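Long-range contact in putative integron gene cassette protein (Uncultured bacterium, PDB 3FUY), which is of unknown function but is encoded by a mobile integron gene cassette recovered from salt-marsh environmental DNA: residues 88-100 against 106-118. Sequence-based numbering, arbitrary orientation.
Sequences KGPHIRIRCVDID and NAMVYVDLIVGTG
Arg95 reaches across to Asp112 with its guanidinium plane turned 80° from that of the carboxylate. NE and NH2 both donate to OD2 of Asp112, at 2.8 Å and 3.0 Å, from the same face of the carboxylate, and OD2 lies at the guanidinium's edge. A bend at chi2 (-56°) helps bring NH2 to 3.8 Å from CD1 of Ile114. Arg95 NH2 also donates to Pro169 O and NH1 pairs with Asp170, while Arg158 is a second partner of Asp112 OD2. A leucine in place of Arg95 would probably leave Asp112 with Arg158 but without its hairpin mate, and Asp170 with Arg93 but without Arg95.

Next along, Cys96 O and Asp98 CB lie at the edge of the Tyr110 ring, while Cys96 CB is 3.9 Å from Tyr110 CD1 and SG stands oblique to the ring. On the sheet face carrying Ile94, Val109 and Leu113, Ile94 CD1 packs 3.7 Å from Val109 CG1, and Leu113 CD1 fits against Pro90 CB and Ile92 CG1 beneath helix 121-138. Arg95 N bonds Tyr110 O at 2.7 Å, whereas Cys96 N reaches the same oxygen only weakly: a classic beta bulge in an antiparallel beta hairpin inside the mixed sheet, between strands 44-49 and 150-160.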
loop_
_atom_site.group_PDB
_atom_site.type_symbol
_atom_site.label_atom_id
_atom_site.label_comp_id
_atom_site.label_asym_id
_atom_site.label_seq_id
_atom_site.Cartn_x
_atom_site.Cartn_y
_atom_site.Cartn_z
ATOM N N LYS B 88 30.275 10.979 10.608
ATOM C CA LYS B 88 30.794 9.853 11.378
ATOM C C LYS B 88 29.771 9.263 12.338
ATOM O O LYS B 88 30.077 8.340 13.084
ATOM C CB LYS B 88 32.067 10.254 12.131
ATOM C CG LYS B 88 33.275 10.447 11.219
ATOM C CD LYS B 88 34.312 11.369 11.842
ATOM C CE LYS B 88 35.196 11.998 10.768
ATOM N NZ LYS B 88 35.743 13.315 11.200
ATOM N N GLY B 89 28.549 9.780 12.298
ATOM C CA GLY B 89 27.502 9.289 13.172
ATOM C C GLY B 89 27.528 10.020 14.494
ATOM O O GLY B 89 28.328 10.933 14.684
ATOM N N PRO B 90 26.637 9.635 15.412
ATOM C CA PRO B 90 25.655 8.565 15.181
ATOM C C PRO B 90 24.447 9.009 14.342
ATOM O O PRO B 90 24.185 10.206 14.216
ATOM C CB PRO B 90 25.192 8.213 16.593
ATOM C CG PRO B 90 25.425 9.458 17.402
ATOM C CD PRO B 90 26.604 10.158 16.790
ATOM N N HIS B 91 23.731 8.034 13.784
ATOM C CA HIS B 91 22.440 8.264 13.143
ATOM C C HIS B 91 21.315 7.915 14.122
ATOM O O HIS B 91 21.359 6.870 14.786
ATOM C CB HIS B 91 22.268 7.355 11.924
ATOM C CG HIS B 91 23.187 7.650 10.779
ATOM N ND1 HIS B 91 22.892 8.580 9.802
ATOM C CD2 HIS B 91 24.359 7.081 10.411
ATOM C CE1 HIS B 91 23.862 8.599 8.906
ATOM N NE2 HIS B 91 24.762 7.695 9.248
ATOM N N ILE B 92 20.297 8.767 14.206
ATOM C CA ILE B 92 19.096 8.427 14.953
ATOM C C ILE B 92 17.973 8.324 13.939
ATOM O O ILE B 92 17.662 9.299 13.260
ATOM C CB ILE B 92 18.721 9.509 15.988
ATOM C CG1 ILE B 92 19.906 9.854 16.883
ATOM C CG2 ILE B 92 17.569 9.043 16.830
ATOM C CD1 ILE B 92 19.527 10.777 18.037
ATOM N N ARG B 93 17.365 7.150 13.822
ATOM C CA ARG B 93 16.387 6.923 12.769
ATOM C C ARG B 93 15.079 6.412 13.333
ATOM O O ARG B 93 15.071 5.502 14.162
ATOM C CB ARG B 93 16.928 5.911 11.750
ATOM C CG ARG B 93 18.306 6.251 11.204
ATOM C CD ARG B 93 18.305 7.587 10.439
ATOM N NE ARG B 93 17.323 7.625 9.351
ATOM C CZ ARG B 93 17.183 8.659 8.522
ATOM N NH1 ARG B 93 17.976 9.716 8.647
ATOM N NH2 ARG B 93 16.272 8.636 7.557
ATOM N N ILE B 94 13.960 6.980 12.889
ATOM C CA ILE B 94 12.678 6.470 13.362
ATOM C C ILE B 94 12.339 5.182 12.597
ATOM O O ILE B 94 12.726 5.025 11.433
ATOM C CB ILE B 94 11.561 7.521 13.223
ATOM C CG1 ILE B 94 10.341 7.115 14.036
ATOM C CG2 ILE B 94 11.187 7.751 11.742
ATOM C CD1 ILE B 94 9.324 8.259 14.226
ATOM N N ARG B 95 11.643 4.251 13.245
ATOM C CA ARG B 95 11.220 3.032 12.557
ATOM C C ARG B 95 9.715 2.890 12.568
ATOM O O ARG B 95 9.088 2.614 11.539
ATOM C CB ARG B 95 11.852 1.791 13.201
ATOM C CG ARG B 95 13.357 1.769 13.153
ATOM C CD ARG B 95 13.902 1.906 11.724
ATOM N NE ARG B 95 15.359 1.877 11.758
ATOM C CZ ARG B 95 16.159 2.499 10.901
ATOM N NH1 ARG B 95 15.660 3.228 9.894
ATOM N NH2 ARG B 95 17.468 2.396 11.060
ATOM N N CYS B 96 9.126 3.081 13.744
ATOM C CA CYS B 96 7.712 2.793 13.914
ATOM C C CYS B 96 7.126 3.692 14.992
ATOM O O CYS B 96 7.787 4.019 15.979
ATOM C CB CYS B 96 7.517 1.311 14.292
ATOM S SG CYS B 96 5.821 0.843 14.742
ATOM N N VAL B 97 5.887 4.104 14.786
ATOM C CA VAL B 97 5.122 4.745 15.842
ATOM C C VAL B 97 3.947 3.826 16.093
ATOM O O VAL B 97 3.101 3.624 15.215
ATOM C CB VAL B 97 4.600 6.137 15.424
ATOM C CG1 VAL B 97 3.666 6.700 16.499
ATOM C CG2 VAL B 97 5.757 7.071 15.153
ATOM N N ASP B 98 3.922 3.235 17.278
ATOM C CA ASP B 98 2.826 2.376 17.687
ATOM C C ASP B 98 1.907 3.135 18.642
ATOM O O ASP B 98 2.301 3.498 19.763
ATOM C CB ASP B 98 3.370 1.098 18.331
ATOM C CG ASP B 98 2.288 0.069 18.595
ATOM O OD1 ASP B 98 1.106 0.449 18.625
ATOM O OD2 ASP B 98 2.622 -1.123 18.766
ATOM N N ILE B 99 0.683 3.380 18.190
ATOM C CA ILE B 99 -0.271 4.143 18.969
ATOM C C ILE B 99 -1.185 3.236 19.799
ATOM O O ILE B 99 -1.743 2.277 19.284
ATOM C CB ILE B 99 -1.144 5.041 18.068
ATOM C CG1 ILE B 99 -0.281 6.117 17.396
ATOM C CG2 ILE B 99 -2.288 5.675 18.879
ATOM C CD1 ILE B 99 -1.077 7.116 16.623
ATOM N N ASP B 100 -1.319 3.561 21.084
ATOM C CA ASP B 100 -2.296 2.939 21.978
ATOM C C ASP B 100 -3.401 3.940 22.249
ATOM O O ASP B 100 -3.225 4.874 23.035
ATOM C CB ASP B 100 -1.615 2.563 23.299
ATOM C CG ASP B 100 -2.598 2.107 24.381
ATOM O OD1 ASP B 100 -3.835 2.200 24.212
ATOM O OD2 ASP B 100 -2.107 1.655 25.432
ATOM N N ASN B 106 -1.783 7.327 23.756
ATOM C CA ASN B 106 -0.365 7.085 23.962
ATOM C C ASN B 106 0.339 6.623 22.684
ATOM O O ASN B 106 -0.291 6.055 21.775
ATOM C CB ASN B 106 -0.176 6.022 25.038
ATOM C CG ASN B 106 -1.056 6.271 26.242
ATOM O OD1 ASN B 106 -2.236 5.914 26.253
ATOM N ND2 ASN B 106 -0.499 6.929 27.241
ATOM N N ALA B 107 1.645 6.865 22.619
ATOM C CA ALA B 107 2.440 6.344 21.519
ATOM C C ALA B 107 3.785 5.812 21.981
ATOM O O ALA B 107 4.429 6.374 22.875
ATOM C CB ALA B 107 2.633 7.413 20.416
HETATM N N MSE B 108 4.207 4.725 21.349
HETATM C CA MSE B 108 5.551 4.207 21.531
HETATM C C MSE B 108 6.340 4.399 20.227
HETATM O O MSE B 108 5.981 3.847 19.183
HETATM C CB MSE B 108 5.491 2.719 21.923
HETATM C CG MSE B 108 6.850 2.059 22.057
HETATM SE SE MSE B 108 7.891 2.709 23.579
HETATM C CE MSE B 108 6.797 1.989 25.042
ATOM N N VAL B 109 7.407 5.186 20.288
ATOM C CA VAL B 109 8.256 5.434 19.128
ATOM C C VAL B 109 9.509 4.567 19.145
ATOM O O VAL B 109 10.328 4.686 20.053
ATOM C CB VAL B 109 8.707 6.904 19.071
ATOM C CG1 VAL B 109 9.486 7.148 17.761
ATOM C CG2 VAL B 109 7.494 7.833 19.188
ATOM N N TYR B 110 9.648 3.696 18.148
ATOM C CA TYR B 110 10.830 2.845 17.998
ATOM C C TYR B 110 11.857 3.521 17.108
ATOM O O TYR B 110 11.566 3.833 15.945
ATOM C CB TYR B 110 10.448 1.501 17.362
ATOM C CG TYR B 110 9.518 0.700 18.211
ATOM C CD1 TYR B 110 8.143 0.856 18.107
ATOM C CD2 TYR B 110 10.017 -0.194 19.161
ATOM C CE1 TYR B 110 7.285 0.134 18.915
ATOM C CE2 TYR B 110 9.174 -0.919 19.959
ATOM C CZ TYR B 110 7.814 -0.759 19.840
ATOM O OH TYR B 110 6.986 -1.504 20.642
ATOM N N VAL B 111 13.052 3.729 17.645
ATOM C CA VAL B 111 14.119 4.400 16.929
ATOM C C VAL B 111 15.327 3.483 16.958
ATOM O O VAL B 111 15.448 2.655 17.857
ATOM C CB VAL B 111 14.481 5.749 17.584
ATOM C CG1 VAL B 111 13.256 6.633 17.667
ATOM C CG2 VAL B 111 15.057 5.532 19.007
ATOM N N ASP B 112 16.186 3.603 15.953
ATOM C CA ASP B 112 17.471 2.909 15.928
ATOM C C ASP B 112 18.534 3.971 16.160
ATOM O O ASP B 112 18.451 5.060 15.585
ATOM C CB ASP B 112 17.752 2.278 14.548
ATOM C CG ASP B 112 17.024 0.951 14.308
ATOM O OD1 ASP B 112 16.274 0.471 15.180
ATOM O OD2 ASP B 112 17.212 0.378 13.208
ATOM N N LEU B 113 19.528 3.666 16.991
ATOM C CA LEU B 113 20.731 4.484 17.075
ATOM C C LEU B 113 21.844 3.720 16.369
ATOM O O LEU B 113 22.188 2.603 16.765
ATOM C CB LEU B 113 21.144 4.766 18.528
ATOM C CG LEU B 113 22.424 5.596 18.704
ATOM C CD1 LEU B 113 22.155 7.077 18.471
ATOM C CD2 LEU B 113 23.045 5.387 20.090
ATOM N N ILE B 114 22.396 4.310 15.320
ATOM C CA ILE B 114 23.454 3.649 14.558
ATOM C C ILE B 114 24.795 4.343 14.761
ATOM O O ILE B 114 24.952 5.503 14.397
ATOM C CB ILE B 114 23.116 3.582 13.045
ATOM C CG1 ILE B 114 21.708 3.016 12.834
ATOM C CG2 ILE B 114 24.143 2.737 12.307
ATOM C CD1 ILE B 114 21.217 3.095 11.378
ATOM N N VAL B 115 25.756 3.632 15.357
ATOM C CA VAL B 115 27.114 4.151 15.511
ATOM C C VAL B 115 28.077 3.399 14.599
ATOM O O VAL B 115 27.765 2.319 14.111
ATOM C CB VAL B 115 27.622 4.082 16.979
ATOM C CG1 VAL B 115 26.755 4.937 17.889
ATOM C CG2 VAL B 115 27.653 2.646 17.470
ATOM N N GLY B 116 29.245 3.981 14.360
ATOM C CA GLY B 116 30.226 3.368 13.476
ATOM C C GLY B 116 30.885 2.169 14.137
ATOM O O GLY B 116 31.163 2.197 15.334
ATOM N N THR B 117 31.130 1.113 13.365
ATOM C CA THR B 117 31.775 -0.088 13.893
ATOM C C THR B 117 33.052 0.250 14.668
ATOM O O THR B 117 33.426 -0.466 15.600
ATOM C CB THR B 117 32.110 -1.107 12.776
ATOM O OG1 THR B 117 32.738 -0.426 11.684
ATOM C CG2 THR B 117 30.848 -1.790 12.263
ATOM N N GLY B 118 33.705 1.348 14.292
ATOM C CA GLY B 118 34.973 1.726 14.896
ATOM C C GLY B 118 34.881 2.639 16.107
ATOM O O GLY B 118 35.838 3.349 16.434
HETATM O O HOH W 1 29.111 6.695 15.158
#